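Local coordinates for protein aminopeptidase N (Francisella tularensis subsp. tularensis, PDB 5DLL) that is a zinc-dependent M1-family aminopeptidase that releases N-terminal residues, preferably alanine, from peptides and is probably involved in degrading intracellular peptides, at residues D251-E256 with G411-M416; Y311-T316 with L330-T335; D318-R323 with Q426-D431. All blocks are in the same frame, centred on the assembly; numbering follows the deposited sequence.

Interaction 1. Residues D251-E256 with G411-M416; sequences DRFGLE and GFQKGM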
loop_
_atom_site.group_PDB
_atom_site.type_symbol
_atom_site.label_atom_id
_atom_site.label_comp_id
_atom_site.label_asym_id
_atom_site.label_seq_id
_atom_site.Cartn_x
_atom_site.Cartn_y
_atom_site.Cartn_z
ATOM N N ASP A 251 16.364 16.639 -0.044
ATOM C CA ASP A 251 16.287 17.386 -1.300
ATOM C C ASP A 251 14.901 17.990 -1.525
ATOM O O ASP A 251 14.776 19.193 -1.693
ATOM C CB ASP A 251 16.676 16.500 -2.495
ATOM C CG ASP A 251 18.183 16.216 -2.565
ATOM O OD1 ASP A 251 18.979 16.888 -1.868
ATOM O OD2 ASP A 251 18.574 15.311 -3.334
ATOM N N ARG A 252 13.863 17.163 -1.503
ATOM C CA ARG A 252 12.529 17.636 -1.855
ATOM C C ARG A 252 11.744 18.277 -0.705
ATOM O O ARG A 252 11.030 19.258 -0.918
ATOM C CB ARG A 252 11.701 16.509 -2.468
ATOM C CG ARG A 252 10.329 16.989 -2.893
ATOM C CD ARG A 252 9.704 16.160 -3.996
ATOM N NE ARG A 252 8.327 16.602 -4.199
ATOM C CZ ARG A 252 7.399 15.940 -4.881
ATOM N NH1 ARG A 252 7.682 14.779 -5.465
ATOM N NH2 ARG A 252 6.176 16.452 -4.981
ATOM N N PHE A 253 11.857 17.726 0.501
ATOM C CA PHE A 253 11.031 18.181 1.628
ATOM C C PHE A 253 11.757 19.060 2.653
ATOM O O PHE A 253 11.110 19.717 3.474
ATOM C CB PHE A 253 10.370 16.978 2.317
ATOM C CG PHE A 253 9.051 16.588 1.709
ATOM C CD1 PHE A 253 8.997 15.734 0.614
ATOM C CD2 PHE A 253 7.861 17.087 2.221
ATOM C CE1 PHE A 253 7.780 15.383 0.047
ATOM C CE2 PHE A 253 6.641 16.739 1.659
ATOM C CZ PHE A 253 6.600 15.888 0.569
ATOM N N GLY A 254 13.084 19.087 2.598
ATOM C CA GLY A 254 13.875 19.840 3.563
ATOM C C GLY A 254 13.856 19.191 4.937
ATOM O O GLY A 254 13.951 19.878 5.957
ATOM N N LEU A 255 13.738 17.863 4.960
ATOM C CA LEU A 255 13.642 17.106 6.204
ATOM C C LEU A 255 14.893 16.269 6.435
ATOM O O LEU A 255 15.159 15.297 5.717
ATOM C CB LEU A 255 12.399 16.212 6.196
ATOM C CG LEU A 255 11.080 16.990 6.120
ATOM C CD1 LEU A 255 9.901 16.049 5.914
ATOM C CD2 LEU A 255 10.882 17.858 7.356
ATOM N N GLU A 256 15.647 16.674 7.452
ATOM C CA GLU A 256 16.862 15.998 7.872
ATOM C C GLU A 256 16.559 15.023 9.023
ATOM O O GLU A 256 15.749 15.320 9.912
ATOM C CB GLU A 256 17.876 17.055 8.321
ATOM C CG GLU A 256 19.319 16.587 8.368
ATOM C CD GLU A 256 20.266 17.669 8.855
ATOM O OE1 GLU A 256 19.984 18.867 8.626
ATOM O OE2 GLU A 256 21.299 17.318 9.465
ATOM N N GLY A 411 4.222 26.197 -2.764
ATOM C CA GLY A 411 3.248 26.518 -1.718
ATOM C C GLY A 411 2.883 25.348 -0.818
ATOM O O GLY A 411 2.514 25.535 0.342
ATOM N N PHE A 412 2.971 24.137 -1.358
ATOM C CA PHE A 412 2.762 22.923 -0.580
ATOM C C PHE A 412 3.896 22.724 0.426
ATOM O O PHE A 412 3.645 22.370 1.577
ATOM C CB PHE A 412 2.662 21.720 -1.516
ATOM C CG PHE A 412 2.298 20.432 -0.828
ATOM C CD1 PHE A 412 0.977 20.160 -0.490
ATOM C CD2 PHE A 412 3.269 19.479 -0.544
ATOM C CE1 PHE A 412 0.633 18.970 0.132
ATOM C CE2 PHE A 412 2.931 18.289 0.076
ATOM C CZ PHE A 412 1.611 18.035 0.417
ATOM N N GLN A 413 5.135 22.961 -0.007
ATOM C CA GLN A 413 6.294 22.917 0.891
ATOM C C GLN A 413 6.252 24.036 1.938
ATOM O O GLN A 413 6.666 23.830 3.078
ATOM C CB GLN A 413 7.608 22.999 0.107
ATOM C CG GLN A 413 7.880 21.826 -0.824
ATOM C CD GLN A 413 7.926 20.489 -0.111
ATOM O OE1 GLN A 413 8.239 20.413 1.079
ATOM N NE2 GLN A 413 7.611 19.420 -0.841
ATOM N N LYS A 414 5.767 25.215 1.551
ATOM C CA LYS A 414 5.494 26.293 2.517
ATOM C C LYS A 414 4.523 25.828 3.607
ATOM O O LYS A 414 4.649 26.217 4.769
ATOM C CB LYS A 414 4.899 27.529 1.826
ATOM C CG LYS A 414 5.890 28.454 1.140
ATOM C CD LYS A 414 5.156 29.669 0.587
ATOM C CE LYS A 414 6.090 30.657 -0.097
ATOM N NZ LYS A 414 6.642 30.143 -1.382
ATOM N N GLY A 415 3.544 25.016 3.212
ATOM C CA GLY A 415 2.566 24.461 4.141
ATOM C C GLY A 415 3.127 23.376 5.042
ATOM O O GLY A 415 2.730 23.277 6.203
ATOM N N MET A 416 4.032 22.552 4.508
ATOM C CA MET A 416 4.747 21.551 5.314
ATOM C C MET A 416 5.648 22.249 6.323
ATOM O O MET A 416 5.647 21.913 7.505
ATOM C CB MET A 416 5.612 20.641 4.437
ATOM C CG MET A 416 4.847 19.786 3.443
ATOM S SD MET A 416 3.711 18.632 4.227
ATOM C CE MET A 416 4.852 17.621 5.171
#

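Interaction 2. Residues Y311-T316 with L330-T335; sequences YFHNWT and LKEGLT. With ZN (zinc ion), chain B.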
loop_
_atom_site.group_PDB
_atom_site.type_symbol
_atom_site.label_atom_id
_atom_site.label_comp_id
_atom_site.label_asym_id
_atom_site.label_seq_id
_atom_site.Cartn_x
_atom_site.Cartn_y
_atom_site.Cartn_z
ATOM N N TYR A 311 10.552 5.205 6.598
ATOM C CA TYR A 311 11.474 6.301 6.926
ATOM C C TYR A 311 10.741 7.651 6.963
ATOM O O TYR A 311 11.034 8.507 7.808
ATOM C CB TYR A 311 12.674 6.371 5.957
ATOM C CG TYR A 311 13.544 7.597 6.204
ATOM C CD1 TYR A 311 14.468 7.620 7.246
ATOM C CD2 TYR A 311 13.400 8.752 5.428
ATOM C CE1 TYR A 311 15.241 8.749 7.498
ATOM C CE2 TYR A 311 14.166 9.884 5.674
ATOM C CZ TYR A 311 15.085 9.878 6.709
ATOM O OH TYR A 311 15.851 10.994 6.958
ATOM N N PHE A 312 9.782 7.831 6.061
ATOM C CA PHE A 312 9.056 9.098 5.952
ATOM C C PHE A 312 8.166 9.358 7.165
ATOM O O PHE A 312 7.942 10.513 7.523
ATOM C CB PHE A 312 8.271 9.159 4.633
ATOM C CG PHE A 312 9.129 8.939 3.408
ATOM C CD1 PHE A 312 10.428 9.448 3.343
ATOM C CD2 PHE A 312 8.650 8.220 2.325
ATOM C CE1 PHE A 312 11.224 9.235 2.236
ATOM C CE2 PHE A 312 9.443 8.007 1.210
ATOM C CZ PHE A 312 10.730 8.516 1.167
ATOM N N HIS A 313 7.699 8.299 7.828
ATOM C CA HIS A 313 6.967 8.458 9.098
ATOM C C HIS A 313 7.766 9.205 10.162
ATOM O O HIS A 313 7.177 9.833 11.039
ATOM C CB HIS A 313 6.529 7.110 9.683
ATOM C CG HIS A 313 5.248 6.590 9.116
ATOM N ND1 HIS A 313 4.087 7.330 9.102
ATOM C CD2 HIS A 313 4.944 5.399 8.550
ATOM C CE1 HIS A 313 3.123 6.620 8.544
ATOM N NE2 HIS A 313 3.617 5.445 8.200
ATOM N N ASN A 314 9.097 9.133 10.093
ATOM C CA ASN A 314 9.954 9.819 11.061
ATOM C C ASN A 314 9.515 11.252 11.341
ATOM O O ASN A 314 9.594 11.709 12.478
ATOM C CB ASN A 314 11.414 9.821 10.609
ATOM C CG ASN A 314 12.353 10.287 11.702
ATOM O OD1 ASN A 314 12.356 9.727 12.789
ATOM N ND2 ASN A 314 13.150 11.318 11.423
ATOM N N TRP A 315 9.066 11.955 10.305
ATOM C CA TRP A 315 8.506 13.297 10.475
ATOM C C TRP A 315 6.983 13.255 10.478
ATOM O O TRP A 315 6.357 13.768 11.400
ATOM C CB TRP A 315 9.041 14.266 9.406
ATOM C CG TRP A 315 10.413 14.763 9.745
ATOM C CD1 TRP A 315 11.602 14.250 9.313
ATOM C CD2 TRP A 315 10.740 15.843 10.629
ATOM N NE1 TRP A 315 12.648 14.950 9.864
ATOM C CE2 TRP A 315 12.147 15.933 10.676
ATOM C CE3 TRP A 315 9.978 16.744 11.385
ATOM C CZ2 TRP A 315 12.809 16.893 11.445
ATOM C CZ3 TRP A 315 10.637 17.698 12.145
ATOM C CH2 TRP A 315 12.038 17.765 12.169
ATOM N N THR A 316 6.394 12.630 9.461
ATOM C CA THR A 316 4.939 12.542 9.351
ATOM C C THR A 316 4.405 11.289 10.044
ATOM O O THR A 316 4.011 10.317 9.394
ATOM C CB THR A 316 4.476 12.576 7.881
ATOM O OG1 THR A 316 5.110 11.523 7.141
ATOM C CG2 THR A 316 4.817 13.925 7.256
ATOM N N LEU A 330 -4.431 11.165 8.125
ATOM C CA LEU A 330 -3.328 12.124 8.177
ATOM C C LEU A 330 -1.980 11.437 8.458
ATOM O O LEU A 330 -0.987 11.743 7.797
ATOM C CB LEU A 330 -3.595 13.186 9.246
ATOM C CG LEU A 330 -2.467 14.198 9.481
ATOM C CD1 LEU A 330 -2.191 14.991 8.212
ATOM C CD2 LEU A 330 -2.807 15.119 10.642
ATOM N N LYS A 331 -1.934 10.533 9.441
ATOM C CA LYS A 331 -0.668 9.881 9.803
ATOM C C LYS A 331 -0.144 9.049 8.651
ATOM O O LYS A 331 1.053 9.088 8.343
ATOM C CB LYS A 331 -0.797 8.981 11.038
ATOM C CG LYS A 331 0.525 8.319 11.425
ATOM C CD LYS A 331 0.369 7.285 12.521
ATOM C CE LYS A 331 -0.045 5.927 11.982
ATOM N NZ LYS A 331 1.112 5.140 11.479
ATOM N N GLU A 332 -1.038 8.286 8.028
ATOM C CA GLU A 332 -0.640 7.406 6.941
ATOM C C GLU A 332 -0.834 8.059 5.577
ATOM O O GLU A 332 0.081 8.024 4.760
ATOM C CB GLU A 332 -1.343 6.045 7.036
ATOM C CG GLU A 332 -0.785 5.138 8.136
ATOM C CD GLU A 332 0.660 4.697 7.911
ATOM O OE1 GLU A 332 1.176 4.072 8.856
ATOM O OE2 GLU A 332 1.191 5.043 6.841
ATOM N N GLY A 333 -1.988 8.677 5.337
ATOM C CA GLY A 333 -2.256 9.328 4.045
ATOM C C GLY A 333 -1.154 10.279 3.585
ATOM O O GLY A 333 -0.738 10.257 2.423
ATOM N N LEU A 334 -0.689 11.119 4.503
ATOM C CA LEU A 334 0.411 12.034 4.229
ATOM C C LEU A 334 1.687 11.263 3.903
ATOM O O LEU A 334 2.380 11.601 2.952
ATOM C CB LEU A 334 0.637 12.967 5.425
ATOM C CG LEU A 334 1.751 14.011 5.322
ATOM C CD1 LEU A 334 1.595 14.871 4.076
ATOM C CD2 LEU A 334 1.782 14.883 6.569
ATOM N N THR A 335 1.979 10.224 4.679
ATOM C CA THR A 335 3.170 9.396 4.476
ATOM C C THR A 335 3.051 8.500 3.238
ATOM O O THR A 335 4.062 8.124 2.646
ATOM C CB THR A 335 3.444 8.502 5.708
ATOM O OG1 THR A 335 3.323 9.272 6.912
ATOM C CG2 THR A 335 4.836 7.899 5.638
HETATM ZN ZN ZN B . 2.560 3.725 7.455
#

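Interaction 3. Residues D318-R323 with Q426-D431; sequences DRVTCR and QAVTCD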
loop_
_atom_site.group_PDB
_atom_site.type_symbol
_atom_site.label_atom_id
_atom_site.label_comp_id
_atom_site.label_asym_id
_atom_site.label_seq_id
_atom_site.Cartn_x
_atom_site.Cartn_y
_atom_site.Cartn_z
ATOM N N ASP A 318 5.884 10.230 13.548
ATOM C CA ASP A 318 6.658 10.105 14.781
ATOM C C ASP A 318 6.938 11.464 15.411
ATOM O O ASP A 318 6.735 11.658 16.605
ATOM C CB ASP A 318 7.983 9.370 14.527
ATOM C CG ASP A 318 7.791 7.971 13.947
ATOM O OD1 ASP A 318 6.652 7.606 13.587
ATOM O OD2 ASP A 318 8.792 7.236 13.853
ATOM N N ARG A 319 7.407 12.401 14.602
ATOM C CA ARG A 319 7.769 13.721 15.099
ATOM C C ARG A 319 6.520 14.585 15.317
ATOM O O ARG A 319 6.424 15.299 16.312
ATOM C CB ARG A 319 8.744 14.381 14.134
ATOM C CG ARG A 319 9.583 15.463 14.767
ATOM C CD ARG A 319 10.743 14.921 15.581
ATOM N NE ARG A 319 11.460 16.039 16.189
ATOM C CZ ARG A 319 12.530 16.642 15.677
ATOM N NH1 ARG A 319 13.081 16.236 14.539
ATOM N NH2 ARG A 319 13.069 17.663 16.323
ATOM N N VAL A 320 5.578 14.508 14.381
ATOM C CA VAL A 320 4.219 15.016 14.570
ATOM C C VAL A 320 3.280 13.849 14.321
ATOM O O VAL A 320 3.302 13.268 13.234
ATOM C CB VAL A 320 3.873 16.144 13.577
ATOM C CG1 VAL A 320 2.515 16.756 13.912
ATOM C CG2 VAL A 320 4.970 17.204 13.566
ATOM N N THR A 321 2.456 13.521 15.318
ATOM C CA THR A 321 1.618 12.315 15.283
ATOM C C THR A 321 0.113 12.626 15.205
ATOM O O THR A 321 -0.293 13.787 15.132
ATOM C CB THR A 321 1.916 11.399 16.499
ATOM O OG1 THR A 321 1.398 10.084 16.255
ATOM C CG2 THR A 321 1.330 11.960 17.803
ATOM N N CYS A 322 -0.704 11.575 15.192
ATOM C CA CYS A 322 -2.160 11.722 15.229
ATOM C C CYS A 322 -2.652 11.857 16.675
ATOM O O CYS A 322 -2.140 11.196 17.576
ATOM C CB CYS A 322 -2.853 10.541 14.524
ATOM S SG CYS A 322 -2.344 8.879 15.047
ATOM N N ARG A 323 -3.642 12.726 16.880
ATOM C CA ARG A 323 -4.245 12.962 18.197
ATOM C C ARG A 323 -5.057 11.757 18.656
ATOM O O ARG A 323 -5.011 11.371 19.830
ATOM C CB ARG A 323 -5.151 14.188 18.127
ATOM C CG ARG A 323 -5.780 14.604 19.445
ATOM C CD ARG A 323 -6.921 15.577 19.206
ATOM N NE ARG A 323 -8.093 14.910 18.643
ATOM C CZ ARG A 323 -9.257 15.507 18.390
ATOM N NH1 ARG A 323 -9.428 16.804 18.647
ATOM N NH2 ARG A 323 -10.261 14.801 17.878
ATOM N N GLN A 426 3.747 17.408 18.728
ATOM C CA GLN A 426 2.310 17.510 18.999
ATOM C C GLN A 426 1.545 16.396 18.294
ATOM O O GLN A 426 1.946 15.924 17.232
ATOM C CB GLN A 426 1.755 18.865 18.555
ATOM C CG GLN A 426 2.013 19.994 19.540
ATOM C CD GLN A 426 1.343 21.301 19.141
ATOM O OE1 GLN A 426 0.576 21.365 18.174
ATOM N NE2 GLN A 426 1.637 22.357 19.891
ATOM N N ALA A 427 0.444 15.979 18.911
ATOM C CA ALA A 427 -0.497 15.050 18.301
ATOM C C ALA A 427 -1.679 15.871 17.802
ATOM O O ALA A 427 -2.345 16.546 18.588
ATOM C CB ALA A 427 -0.943 14.016 19.315
ATOM N N VAL A 428 -1.943 15.812 16.501
ATOM C CA VAL A 428 -2.828 16.781 15.857
ATOM C C VAL A 428 -3.895 16.134 14.979
ATOM O O VAL A 428 -3.874 14.925 14.747
ATOM C CB VAL A 428 -2.011 17.798 15.025
ATOM C CG1 VAL A 428 -0.941 18.448 15.895
ATOM C CG2 VAL A 428 -1.387 17.139 13.797
ATOM N N THR A 429 -4.822 16.962 14.501
ATOM C CA THR A 429 -5.942 16.509 13.683
ATOM C C THR A 429 -5.763 16.808 12.198
ATOM O O THR A 429 -4.890 17.581 11.807
ATOM C CB THR A 429 -7.271 17.144 14.143
ATOM O OG1 THR A 429 -7.320 18.522 13.744
ATOM C CG2 THR A 429 -7.419 17.044 15.650
ATOM N N CYS A 430 -6.625 16.196 11.388
ATOM C CA CYS A 430 -6.684 16.434 9.948
ATOM C C CYS A 430 -6.977 17.907 9.636
ATOM O O CYS A 430 -6.519 18.432 8.619
ATOM C CB CYS A 430 -7.768 15.553 9.308
ATOM S SG CYS A 430 -7.434 13.769 9.312
ATOM N N ASP A 431 -7.746 18.562 10.504
ATOM C CA ASP A 431 -8.031 19.989 10.359
ATOM C C ASP A 431 -6.794 20.849 10.606
ATOM O O ASP A 431 -6.628 21.885 9.965
ATOM C CB ASP A 431 -9.180 20.423 11.281
ATOM C CG ASP A 431 -10.553 20.174 10.663
ATOM O OD1 ASP A 431 -10.729 19.142 9.974
ATOM O OD2 ASP A 431 -11.455 21.018 10.861
#

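Interaction 1. Residues D251-E256 with G411-M416
The amide of Q413 stands almost upright on the ring of F253, the two planes 82° apart. Its NE2 lies 3.7 Å above the plane of the F253 ring and over the ring's centre, while Q413 OE1 leans outward and meets F253 CD2 at 3.5 Å. Q413 sets out with CG beside its backbone N (chi1 -64°) and bends once, at chi2 (-59°), which turns the amide to this face. The hydrogen bond of NE2 goes elsewhere, to E409 one helical turn earlier. R252 O is also close to Q413 NE2, but the angle is too poor for a bond.

M416 comes to the ring at its edge, where its CG is 4.0 Å from F253 CE2. The ring of F412 presents its own edge to F253, with 4.3 Å between the two CE2 atoms. The amide thus takes a face of the F253 ring and M416 its edge.

R252 runs extended past Q413, crossing it at about a right angle, and its guanidinium forms salt bridges with E341 and D345 of helix 328-346 and with E409 of helix 390-423. R338, also of helix 328-346, makes a cation-pi contact with F253. The end of helix 236-253 is therefore fastened to both of these helices, while F412 and M416 of helix 390-423 also touch M437 and F433 of helix 430-439.

Interaction 2. Residues Y311-T316 with L330-T335
The zinc site of the M1 peptidases joins these segments: H313 is the second histidine of the HExxH motif, and E332 is the metal-binding glutamate supplied by helix 328-346. H313 NE2 lies 2.1 Å from the zinc, and both oxygens of E332 bind it too, OE1 and OE2 each at 2.0 Å from the metal. The imidazole and carboxylate planes stand 89° apart, so the carboxylate grips the ion crosswise to the ring. H309, from the same motif, completes the protein ligands.

On the far side of the H313 ring, ND1 donates to T316 O over 3.0 Å at an N-H...O angle of 156°, a bond tilted somewhat out of the ring plane. T335 covers one face of the imidazole. Its CG2 sits 3.5 Å from the centroid of the H313 ring, nearly on the ring normal, in a CH-pi contact. That methyl extends away from the T335 backbone N while OG1 stays beside it, which lets one threonine serve both the ring and T316: T316 OG1 donates to T335 OG1 at 2.9 Å and is itself bonded to R338. The methyl of T316, CG2, packs across L334 CD2.

K331 bends at its last two torsions to bring NZ to E332 OE1, a salt bridge of 2.8 Å in which NZ comes to OE1 from above the carboxylate plane; NZ also pairs with E276.

Second-shell contacts from T316, T335 and K331 thus probably help to position H313 and E332. A carbonyl bound at ND1 is consistent with a histidine protonated there, which keeps NE2 for the metal, and the ammonium of K331 probably draws some of the negative charge of E332 away from the zinc.

Interaction 3. Residues D318-R323 with Q426-D431
R323 and T429 are brought side by side by their torsions. The arginine leaves its backbone with CG opposite N (chi1 -176°) and then turns at chi3, 73°, which swings the guanidinium alongside the threonine. T429 CG2 lies over one face of that group, 3.4 Å above its plane and displaced toward the rim. V320 likewise sends CG1 away from its backbone N to meet V428 CG2 at 3.9 Å.

Between these pairs the backbones form a short parallel ladder. T321 uses both of its backbone groups: its N donates to Q426 O over 3.1 Å, and its O accepts from V428 N at 2.9 Å. R323 N then reaches V428 O, also at 3.1 Å. A427 CA approaches T321 O as well, in a CA-H...O contact. T321 and A427 project from the same face of this two-stranded sheet, and their methyl carbons, T321 CG2 and A427 CB, are 3.4 Å apart. The T321 hydroxyl is bonded to Y197.

Just past the ladder the second segment turns into helix 430-439, with T429 at the N-cap, where its OG1 accepts a weak bond from D431 N. V320 and V428 both pack on Y419 of helix 390-423.

Directional backbone bonds thus set the register, whereas the side chains that touch across it do so through carbon or through the face of a guanidinium. The charge of R323 is engaged beyond the two segments, including a cation-pi contact with Y21, so its meeting with T429 is essentially van der Waals packing.

Overall arrangement
All three contacts belong to the peptidase M1 domain, and helix 390-423 with its following strand 427-428 supplies the second partner of interactions 1 and 3. Along the chain 251-256 comes first, then 311-316, 318-323 and 330-335, with 411-416 and 426-431 last; interaction 3 therefore interleaves with both of the others. The centres of interactions 2 and 3 lie about 10 Å apart; both use helix 314-319, and H313 O, just before it, probably accepts from D318 N. Interaction 1 is about 13 Å from interaction 2, which it meets through E256 O and W315 NE1, and about 17 Å from interaction 3. The zinc-site contact touches both a helix-packing contact and a small parallel sheet, which join distant parts of the chain near it.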